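Local coordinates for protein FACT-Spt16 (Cicer arietinum, PDB 5CE6) that belongs to the FACT histone chaperone complex as subunit Spt16, whose N-terminal region probably takes part in handling histones H3-H4 during transcription, at residues I24-F29 with L106-K111; T31-F36 with E115-E120; Q93-C98 with E120-V125. One frame throughout, in Å; residues are numbered along the deposited sequence.

Overall arrangement
All three contacts lie in the N-terminal lobe of Spt16. From the N terminus, helix 26-42, with the two residues before it, supplies the first segments of contact 1 and contact 2 in turn. Contact 1 closes a loop of 76 residues at 106-111. Contact 2 closes one of 78 residues at 115-120. Contact 3 closes a shorter loop, of 21 residues, between strands 93-98 and 120-125. None nests; all three cross, because their segments alternate along the chain. Contacts 1 and 2 tie helix 26-42 to the region of helix 110-117. Contact 3 pairs the strands before and after helices 100-106 and 110-117 in the chain, and V109 packs on I121 between contacts 1 and 3.

Contact 1 (I24-F29 with L106-K111); sequences IDLNTF and LESVKK
L26 and V109 bring the two backbones closest, with CA atoms 6.7 Å apart, where the first turn of helix 26-42 meets the residues leading into helix 110-117. No hydrogen bond crosses, and V109 is the hub. The V109 CG1 methyl touches L26 CD2 at 3.6 Å. The same V109 CG1 lies 3.9 Å from I24 CG2. V109 CB sits over one face of the F29 ring, 4.0 Å from the centroid and 23° off the normal, shifted toward the CE2 rim. This is a CH-pi contact. F29 CG is anti to the backbone N (chi1 171°), which swings the ring toward V109. L26 CD2 also rests against the carbonyl S108 O at 3.6 Å. At the other end I24 CD1 meets L106 CD2 at 4.2 Å. D25 is the N-cap of helix 26-42: T28 N donates to D25 OD1 at 3.0 Å, from above the carboxylate plane. The S108 hydroxyl bonds back to I105 O. Around the contact, helix 69-78 packs on I24, F29 and L106 through L77 and L78. P112 of helix 110-117 touches L26 and F29, and V109 reaches I121 of strand 120-125.

Contact 2 (T31-F36 with E115-E120); sequences TRLKAF and ESVGVE
L33 and K34 of helix 26-42 pack against S116, V117 and V119, where helix 110-117 ends and the chain turns into strand 120-125. This is the last part of a beta-alpha-beta connection in the N-terminal lobe, with helix 26-42 laid against it. V117 splits its two methyls between the two helix residues. V117 CG2 meets L33 CD2 at 3.6 Å, the side chains crossing at about a right angle. V117 CG1 comes up to the helix backbone, 3.6 Å from K34 CA, and also lies near the L33 carbonyl. L33 CG stands anti to the backbone N (chi1 -170°), and this sends CD2 across to both valines. L33 CD2 also reaches V119 CG2, at 4.3 Å. K34 works through its aliphatic part: its chain bends at chi2 and chi3, laying K34 CD 3.5 Å from S116 O and carrying NZ past S116 CB. No hydrogen bond joins the two segments.

In the next shell, I94 of strand 93-98 and A113 of helix 110-117 touch both L33 and V119. Y37, one turn on from L33, packs on V117 and V119. G118 leaves the helix with a positive phi of 73° and turns the chain toward the strand, and its carbonyl accepts from K92 NZ. S116 OG is turned back onto its own helix, where it hydrogen-bonds to P112 O. The same S116 OG has L33 CD2 beside it, 3.9 Å away.

Contact 3 (Q93-C98 with E120-V125); sequences QIHVLC and EIILHV
The H95 and H124 imidazoles meet rim to rim, neither over the face of the other, with their planes 26° apart. H95 ND1 and H124 NE2 are hydrogen-bonded at 2.8 Å, almost straight at 171°, and either could be the donor. At the edge of the H124 ring, in its plane, lie H95 ND1 and the carbonyl V96 O. H124 CD2 lies at the H95 ring edge, in that ring's plane. I122 CB approaches the H95 ring obliquely, 3.6 Å from H95 ND1. H124 CG is anti to the carbonyl carbon, beside its own N (chi1 -53°); this turns the ring toward the start of the strand, where NE2 meets H95. On its other nitrogen H95 donates from NE2 to Q93 OE1 at 3.0 Å, coming from well above the amide carbonyl plane. The Q93 amide then gives a weak bond from NE2 to E120 OE1. Without the imidazole, as with an alanine here, H124 NE2 and Q93 OE1 lose this shared partner, and both side chains would probably be freer to turn. The strands are parallel neighbours in register, Q93 beside E120 through C98 beside V125. A beta-alpha-beta crossover through helices 100-106 and 110-117 links them. Strand 120-125 is the outermost of the sheet within this chain. Five backbone bonds alternate in direction between the strands, from I94 N to E120 O through to C98 N to H124 O; H124 N to V96 O spans 2.7 Å. The face bearing H95, L97 and H124 meets helix 133-145 through A142, M136 and I139, and there L97 CD1 lies 3.2 Å from H124 O. On the opposite face V96 CB packs on L123 CD2 at 3.7 Å, both residues touching L106. I94 CB lies 4.1 Å from I121 CG1.

Contact 1 (I24-F29 with L106-K111)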
loop_
_atom_site.group_PDB
_atom_site.type_symbol
_atom_site.label_atom_id
_atom_site.label_comp_id
_atom_site.label_asym_id
_atom_site.label_seq_id
_atom_site.Cartn_x
_atom_site.Cartn_y
_atom_site.Cartn_z
ATOM N N ILE A 24 -1.940 -15.193 -18.805
ATOM C CA ILE A 24 -2.891 -15.118 -17.692
ATOM C C ILE A 24 -3.099 -16.451 -16.974
ATOM O O ILE A 24 -3.416 -17.462 -17.594
ATOM C CB ILE A 24 -4.257 -14.537 -18.135
ATOM C CG1 ILE A 24 -4.102 -13.060 -18.520
ATOM C CG2 ILE A 24 -5.293 -14.676 -17.016
ATOM C CD1 ILE A 24 -5.344 -12.460 -19.167
ATOM N N ASP A 25 -2.900 -16.432 -15.659
ATOM C CA ASP A 25 -3.187 -17.577 -14.810
ATOM C C ASP A 25 -4.701 -17.781 -14.750
ATOM O O ASP A 25 -5.391 -17.090 -13.998
ATOM C CB ASP A 25 -2.629 -17.304 -13.410
ATOM C CG ASP A 25 -2.610 -18.534 -12.531
ATOM O OD1 ASP A 25 -3.597 -19.300 -12.522
ATOM O OD2 ASP A 25 -1.593 -18.725 -11.835
ATOM N N LEU A 26 -5.212 -18.723 -15.539
ATOM C CA LEU A 26 -6.655 -18.953 -15.631
ATOM C C LEU A 26 -7.279 -19.513 -14.352
ATOM O O LEU A 26 -8.438 -19.228 -14.052
ATOM C CB LEU A 26 -6.992 -19.855 -16.825
ATOM C CG LEU A 26 -6.641 -19.294 -18.206
ATOM C CD1 LEU A 26 -7.153 -20.192 -19.308
ATOM C CD2 LEU A 26 -7.185 -17.888 -18.381
ATOM N N ASN A 27 -6.519 -20.311 -13.604
ATOM C CA ASN A 27 -7.010 -20.890 -12.355
ATOM C C ASN A 27 -7.232 -19.811 -11.306
ATOM O O ASN A 27 -8.267 -19.771 -10.636
ATOM C CB ASN A 27 -6.027 -21.946 -11.835
ATOM C CG ASN A 27 -6.629 -22.831 -10.755
ATOM O OD1 ASN A 27 -7.242 -22.344 -9.801
ATOM N ND2 ASN A 27 -6.453 -24.140 -10.899
ATOM N N THR A 28 -6.247 -18.932 -11.173
ATOM C CA THR A 28 -6.338 -17.798 -10.262
ATOM C C THR A 28 -7.490 -16.878 -10.658
ATOM O O THR A 28 -8.267 -16.443 -9.808
ATOM C CB THR A 28 -5.027 -17.003 -10.256
ATOM O OG1 THR A 28 -4.001 -17.796 -9.649
ATOM C CG2 THR A 28 -5.191 -15.709 -9.482
ATOM N N PHE A 29 -7.598 -16.596 -11.955
ATOM C CA PHE A 29 -8.680 -15.770 -12.481
ATOM C C PHE A 29 -10.045 -16.330 -12.070
ATOM O O PHE A 29 -10.898 -15.593 -11.577
ATOM C CB PHE A 29 -8.585 -15.675 -14.008
ATOM C CG PHE A 29 -9.773 -15.015 -14.644
ATOM C CD1 PHE A 29 -9.924 -13.635 -14.597
ATOM C CD2 PHE A 29 -10.735 -15.768 -15.297
ATOM C CE1 PHE A 29 -11.019 -13.025 -15.174
ATOM C CE2 PHE A 29 -11.834 -15.163 -15.884
ATOM C CZ PHE A 29 -11.973 -13.791 -15.826
ATOM N N LEU A 106 -7.312 -11.146 -23.800
ATOM C CA LEU A 106 -8.464 -11.462 -22.957
ATOM C C LEU A 106 -9.366 -12.554 -23.529
ATOM O O LEU A 106 -10.230 -13.072 -22.826
ATOM C CB LEU A 106 -9.276 -10.198 -22.656
ATOM C CG LEU A 106 -8.605 -9.204 -21.715
ATOM C CD1 LEU A 106 -9.376 -7.898 -21.621
ATOM C CD2 LEU A 106 -8.436 -9.811 -20.320
ATOM N N GLU A 107 -9.172 -12.904 -24.799
ATOM C CA GLU A 107 -9.917 -14.012 -25.399
ATOM C C GLU A 107 -9.832 -15.277 -24.543
ATOM O O GLU A 107 -10.793 -16.040 -24.444
ATOM C CB GLU A 107 -9.409 -14.305 -26.813
ATOM C CG GLU A 107 -9.903 -13.329 -27.865
ATOM C CD GLU A 107 -11.385 -13.480 -28.152
ATOM O OE1 GLU A 107 -11.942 -14.559 -27.863
ATOM O OE2 GLU A 107 -11.992 -12.519 -28.669
ATOM N N SER A 108 -8.683 -15.475 -23.907
ATOM C CA SER A 108 -8.406 -16.706 -23.175
ATOM C C SER A 108 -9.210 -16.866 -21.882
ATOM O O SER A 108 -9.302 -17.969 -21.345
ATOM C CB SER A 108 -6.912 -16.809 -22.860
ATOM O OG SER A 108 -6.501 -15.759 -22.004
ATOM N N VAL A 109 -9.783 -15.776 -21.378
ATOM C CA VAL A 109 -10.544 -15.847 -20.130
ATOM C C VAL A 109 -12.057 -15.986 -20.352
ATOM O O VAL A 109 -12.820 -16.102 -19.398
ATOM C CB VAL A 109 -10.212 -14.668 -19.174
ATOM C CG1 VAL A 109 -8.730 -14.639 -18.861
ATOM C CG2 VAL A 109 -10.621 -13.345 -19.773
ATOM N N LYS A 110 -12.489 -16.000 -21.609
ATOM C CA LYS A 110 -13.913 -16.178 -21.911
ATOM C C LYS A 110 -14.464 -17.500 -21.377
ATOM O O LYS A 110 -15.449 -17.516 -20.640
ATOM C CB LYS A 110 -14.179 -16.064 -23.411
ATOM C CG LYS A 110 -14.211 -14.632 -23.916
ATOM C CD LYS A 110 -14.379 -14.598 -25.424
ATOM C CE LYS A 110 -14.439 -13.174 -25.938
ATOM N NZ LYS A 110 -14.557 -13.164 -27.432
ATOM N N LYS A 111 -13.827 -18.604 -21.745
ATOM C CA LYS A 111 -14.260 -19.912 -21.257
ATOM C C LYS A 111 -14.159 -20.036 -19.722
ATOM O O LYS A 111 -15.128 -20.443 -19.076
ATOM C CB LYS A 111 -13.543 -21.061 -21.989
#

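Contact 2 (T31-F36 with E115-E120)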
loop_
_atom_site.group_PDB
_atom_site.type_symbol
_atom_site.label_atom_id
_atom_site.label_comp_id
_atom_site.label_asym_id
_atom_site.label_seq_id
_atom_site.Cartn_x
_atom_site.Cartn_y
_atom_site.Cartn_z
ATOM N N THR A 31 -10.847 -18.518 -9.614
ATOM C CA THR A 31 -11.012 -18.500 -8.169
ATOM C C THR A 31 -11.345 -17.099 -7.681
ATOM O O THR A 31 -12.258 -16.905 -6.867
ATOM C CB THR A 31 -9.744 -19.000 -7.459
ATOM O OG1 THR A 31 -9.535 -20.378 -7.786
ATOM C CG2 THR A 31 -9.888 -18.870 -5.960
ATOM N N ARG A 32 -10.617 -16.117 -8.197
ATOM C CA ARG A 32 -10.814 -14.741 -7.771
ATOM C C ARG A 32 -12.084 -14.101 -8.342
ATOM O O ARG A 32 -12.733 -13.315 -7.647
ATOM C CB ARG A 32 -9.553 -13.916 -8.035
ATOM C CG ARG A 32 -8.422 -14.299 -7.073
ATOM C CD ARG A 32 -7.124 -13.548 -7.322
ATOM N NE ARG A 32 -6.045 -14.108 -6.506
ATOM C CZ ARG A 32 -4.767 -13.742 -6.574
ATOM N NH1 ARG A 32 -4.378 -12.810 -7.427
ATOM N NH2 ARG A 32 -3.869 -14.334 -5.793
ATOM N N LEU A 33 -12.463 -14.462 -9.573
ATOM C CA LEU A 33 -13.714 -13.959 -10.141
ATOM C C LEU A 33 -14.897 -14.484 -9.325
ATOM O O LEU A 33 -15.860 -13.759 -9.050
ATOM C CB LEU A 33 -13.852 -14.344 -11.624
ATOM C CG LEU A 33 -14.992 -13.709 -12.427
ATOM C CD1 LEU A 33 -14.840 -12.202 -12.437
ATOM C CD2 LEU A 33 -15.021 -14.247 -13.853
ATOM N N LYS A 34 -14.811 -15.749 -8.924
ATOM C CA LYS A 34 -15.834 -16.354 -8.081
ATOM C C LYS A 34 -15.903 -15.651 -6.730
ATOM O O LYS A 34 -16.986 -15.310 -6.250
ATOM C CB LYS A 34 -15.532 -17.841 -7.885
ATOM C CG LYS A 34 -16.713 -18.671 -7.411
ATOM C CD LYS A 34 -16.809 -19.961 -8.219
ATOM C CE LYS A 34 -15.427 -20.552 -8.478
ATOM N NZ LYS A 34 -15.453 -21.631 -9.506
ATOM N N ALA A 35 -14.736 -15.429 -6.133
ATOM C CA ALA A 35 -14.647 -14.741 -4.848
ATOM C C ALA A 35 -15.286 -13.361 -4.930
ATOM O O ALA A 35 -16.058 -12.975 -4.052
ATOM C CB ALA A 35 -13.199 -14.630 -4.398
ATOM N N PHE A 36 -14.966 -12.635 -5.999
ATOM C CA PHE A 36 -15.541 -11.317 -6.265
ATOM C C PHE A 36 -17.076 -11.385 -6.397
ATOM O O PHE A 36 -17.790 -10.686 -5.678
ATOM C CB PHE A 36 -14.892 -10.735 -7.539
ATOM C CG PHE A 36 -15.468 -9.415 -7.990
ATOM C CD1 PHE A 36 -15.972 -8.495 -7.081
ATOM C CD2 PHE A 36 -15.506 -9.102 -9.342
ATOM C CE1 PHE A 36 -16.496 -7.284 -7.510
ATOM C CE2 PHE A 36 -16.024 -7.892 -9.779
ATOM C CZ PHE A 36 -16.521 -6.984 -8.865
ATOM N N GLU A 115 -17.246 -20.758 -17.085
ATOM C CA GLU A 115 -17.245 -21.974 -16.279
ATOM C C GLU A 115 -17.136 -21.707 -14.780
ATOM O O GLU A 115 -17.356 -22.606 -13.970
ATOM C CB GLU A 115 -16.129 -22.916 -16.743
ATOM C CG GLU A 115 -16.236 -23.321 -18.212
ATOM C CD GLU A 115 -15.200 -24.355 -18.616
ATOM O OE1 GLU A 115 -15.549 -25.277 -19.386
ATOM O OE2 GLU A 115 -14.038 -24.245 -18.170
ATOM N N SER A 116 -16.810 -20.471 -14.410
ATOM C CA SER A 116 -16.645 -20.128 -13.001
ATOM C C SER A 116 -17.860 -19.411 -12.398
ATOM O O SER A 116 -18.360 -19.814 -11.345
ATOM C CB SER A 116 -15.370 -19.307 -12.792
ATOM O OG SER A 116 -15.365 -18.151 -13.610
ATOM N N VAL A 117 -18.339 -18.358 -13.056
ATOM C CA VAL A 117 -19.461 -17.585 -12.516
ATOM C C VAL A 117 -20.642 -17.463 -13.476
ATOM O O VAL A 117 -21.596 -16.729 -13.206
ATOM C CB VAL A 117 -19.029 -16.169 -12.055
ATOM C CG1 VAL A 117 -18.160 -16.258 -10.829
ATOM C CG2 VAL A 117 -18.299 -15.445 -13.165
ATOM N N GLY A 118 -20.574 -18.169 -14.599
ATOM C CA GLY A 118 -21.664 -18.162 -15.558
ATOM C C GLY A 118 -21.776 -16.872 -16.352
ATOM O O GLY A 118 -22.852 -16.551 -16.871
ATOM N N VAL A 119 -20.677 -16.134 -16.469
ATOM C CA VAL A 119 -20.723 -14.868 -17.205
ATOM C C VAL A 119 -20.109 -14.919 -18.606
ATOM O O VAL A 119 -19.180 -15.685 -18.874
ATOM C CB VAL A 119 -20.090 -13.697 -16.418
ATOM C CG1 VAL A 119 -20.739 -13.563 -15.051
ATOM C CG2 VAL A 119 -18.580 -13.874 -16.293
ATOM N N GLU A 120 -20.640 -14.073 -19.484
ATOM C CA GLU A 120 -20.155 -13.937 -20.842
ATOM C C GLU A 120 -19.260 -12.707 -20.931
ATOM O O GLU A 120 -19.704 -11.592 -20.675
ATOM C CB GLU A 120 -21.351 -13.774 -21.775
ATOM C CG GLU A 120 -21.038 -13.726 -23.246
ATOM C CD GLU A 120 -22.276 -13.424 -24.069
ATOM O OE1 GLU A 120 -23.318 -13.087 -23.459
ATOM O OE2 GLU A 120 -22.206 -13.517 -25.314
#

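Contact 3 (Q93-C98 with E120-V125)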
loop_
_atom_site.group_PDB
_atom_site.type_symbol
_atom_site.label_atom_id
_atom_site.label_comp_id
_atom_site.label_asym_id
_atom_site.label_seq_id
_atom_site.Cartn_x
_atom_site.Cartn_y
_atom_site.Cartn_z
ATOM N N GLN A 93 -22.667 -10.786 -17.558
ATOM C CA GLN A 93 -21.644 -10.408 -18.530
ATOM C C GLN A 93 -20.514 -9.603 -17.902
ATOM O O GLN A 93 -20.687 -8.986 -16.850
ATOM C CB GLN A 93 -22.258 -9.577 -19.663
ATOM C CG GLN A 93 -23.414 -10.239 -20.397
ATOM C CD GLN A 93 -23.944 -9.381 -21.527
ATOM O OE1 GLN A 93 -24.350 -8.238 -21.315
ATOM N NE2 GLN A 93 -23.935 -9.926 -22.737
ATOM N N ILE A 94 -19.355 -9.614 -18.554
ATOM C CA ILE A 94 -18.284 -8.673 -18.229
ATOM C C ILE A 94 -17.908 -7.977 -19.527
ATOM O O ILE A 94 -17.500 -8.632 -20.475
ATOM C CB ILE A 94 -17.044 -9.380 -17.673
ATOM C CG1 ILE A 94 -17.409 -10.174 -16.414
ATOM C CG2 ILE A 94 -15.946 -8.361 -17.335
ATOM C CD1 ILE A 94 -16.237 -10.880 -15.760
ATOM N N HIS A 95 -18.062 -6.659 -19.569
ATOM C CA HIS A 95 -17.728 -5.900 -20.763
ATOM C C HIS A 95 -16.369 -5.251 -20.599
ATOM O O HIS A 95 -16.070 -4.693 -19.552
ATOM C CB HIS A 95 -18.792 -4.836 -21.023
ATOM C CG HIS A 95 -20.124 -5.402 -21.391
ATOM N ND1 HIS A 95 -20.552 -5.514 -22.698
ATOM C CD2 HIS A 95 -21.127 -5.889 -20.624
ATOM C CE1 HIS A 95 -21.759 -6.046 -22.718
ATOM N NE2 HIS A 95 -22.132 -6.283 -21.470
ATOM N N VAL A 96 -15.535 -5.347 -21.627
ATOM C CA VAL A 96 -14.220 -4.735 -21.593
ATOM C C VAL A 96 -14.079 -3.838 -22.808
ATOM O O VAL A 96 -14.395 -4.255 -23.910
ATOM C CB VAL A 96 -13.109 -5.796 -21.610
ATOM C CG1 VAL A 96 -11.748 -5.146 -21.466
ATOM C CG2 VAL A 96 -13.317 -6.814 -20.479
ATOM N N LEU A 97 -13.640 -2.600 -22.596
ATOM C CA LEU A 97 -13.334 -1.690 -23.703
ATOM C C LEU A 97 -11.832 -1.471 -23.669
ATOM O O LEU A 97 -11.307 -0.945 -22.689
ATOM C CB LEU A 97 -14.064 -0.355 -23.524
ATOM C CG LEU A 97 -13.795 0.725 -24.574
ATOM C CD1 LEU A 97 -13.985 0.163 -25.967
ATOM C CD2 LEU A 97 -14.715 1.911 -24.353
ATOM N N CYS A 98 -11.138 -1.893 -24.724
ATOM C CA CYS A 98 -9.676 -1.908 -24.716
ATOM C C CYS A 98 -9.127 -1.996 -26.129
ATOM O O CYS A 98 -9.887 -2.122 -27.083
ATOM C CB CYS A 98 -9.164 -3.103 -23.903
ATOM S SG CYS A 98 -9.627 -4.720 -24.578
ATOM N N GLU A 120 -20.640 -14.073 -19.484
ATOM C CA GLU A 120 -20.155 -13.937 -20.842
ATOM C C GLU A 120 -19.260 -12.707 -20.931
ATOM O O GLU A 120 -19.704 -11.592 -20.675
ATOM C CB GLU A 120 -21.351 -13.774 -21.775
ATOM C CG GLU A 120 -21.038 -13.726 -23.246
ATOM C CD GLU A 120 -22.276 -13.424 -24.069
ATOM O OE1 GLU A 120 -23.318 -13.087 -23.459
ATOM O OE2 GLU A 120 -22.206 -13.517 -25.314
ATOM N N ILE A 121 -17.994 -12.908 -21.273
ATOM C CA ILE A 121 -17.098 -11.783 -21.516
ATOM C C ILE A 121 -17.305 -11.203 -22.909
ATOM O O ILE A 121 -17.255 -11.922 -23.906
ATOM C CB ILE A 121 -15.644 -12.196 -21.331
ATOM C CG1 ILE A 121 -15.406 -12.497 -19.854
ATOM C CG2 ILE A 121 -14.709 -11.106 -21.823
ATOM C CD1 ILE A 121 -13.998 -12.817 -19.525
ATOM N N ILE A 122 -17.544 -9.898 -22.966
ATOM C CA ILE A 122 -17.796 -9.230 -24.238
ATOM C C ILE A 122 -16.688 -8.222 -24.466
ATOM O O ILE A 122 -16.527 -7.296 -23.681
ATOM C CB ILE A 122 -19.141 -8.498 -24.219
ATOM C CG1 ILE A 122 -20.267 -9.480 -23.906
ATOM C CG2 ILE A 122 -19.393 -7.799 -25.557
ATOM C CD1 ILE A 122 -20.366 -10.612 -24.899
ATOM N N LEU A 123 -15.924 -8.397 -25.540
ATOM C CA LEU A 123 -14.783 -7.519 -25.776
ATOM C C LEU A 123 -15.122 -6.448 -26.803
ATOM O O LEU A 123 -15.500 -6.755 -27.930
ATOM C CB LEU A 123 -13.560 -8.333 -26.206
ATOM C CG LEU A 123 -13.102 -9.357 -25.164
ATOM C CD1 LEU A 123 -11.982 -10.224 -25.705
ATOM C CD2 LEU A 123 -12.649 -8.656 -23.900
ATOM N N HIS A 124 -15.007 -5.189 -26.395
ATOM C CA HIS A 124 -15.255 -4.069 -27.293
ATOM C C HIS A 124 -13.908 -3.468 -27.663
ATOM O O HIS A 124 -13.247 -2.862 -26.822
ATOM C CB HIS A 124 -16.120 -3.017 -26.591
ATOM C CG HIS A 124 -17.386 -3.566 -26.009
ATOM N ND1 HIS A 124 -18.596 -3.491 -26.665
ATOM C CD2 HIS A 124 -17.632 -4.199 -24.838
ATOM C CE1 HIS A 124 -19.533 -4.053 -25.924
ATOM N NE2 HIS A 124 -18.974 -4.494 -24.810
ATOM N N VAL A 125 -13.495 -3.647 -28.916
ATOM C CA VAL A 125 -12.168 -3.205 -29.346
ATOM C C VAL A 125 -12.172 -1.739 -29.759
ATOM O O VAL A 125 -12.930 -1.346 -30.654
ATOM C CB VAL A 125 -11.665 -4.029 -30.549
ATOM C CG1 VAL A 125 -10.346 -3.462 -31.066
ATOM C CG2 VAL A 125 -11.520 -5.494 -30.178
#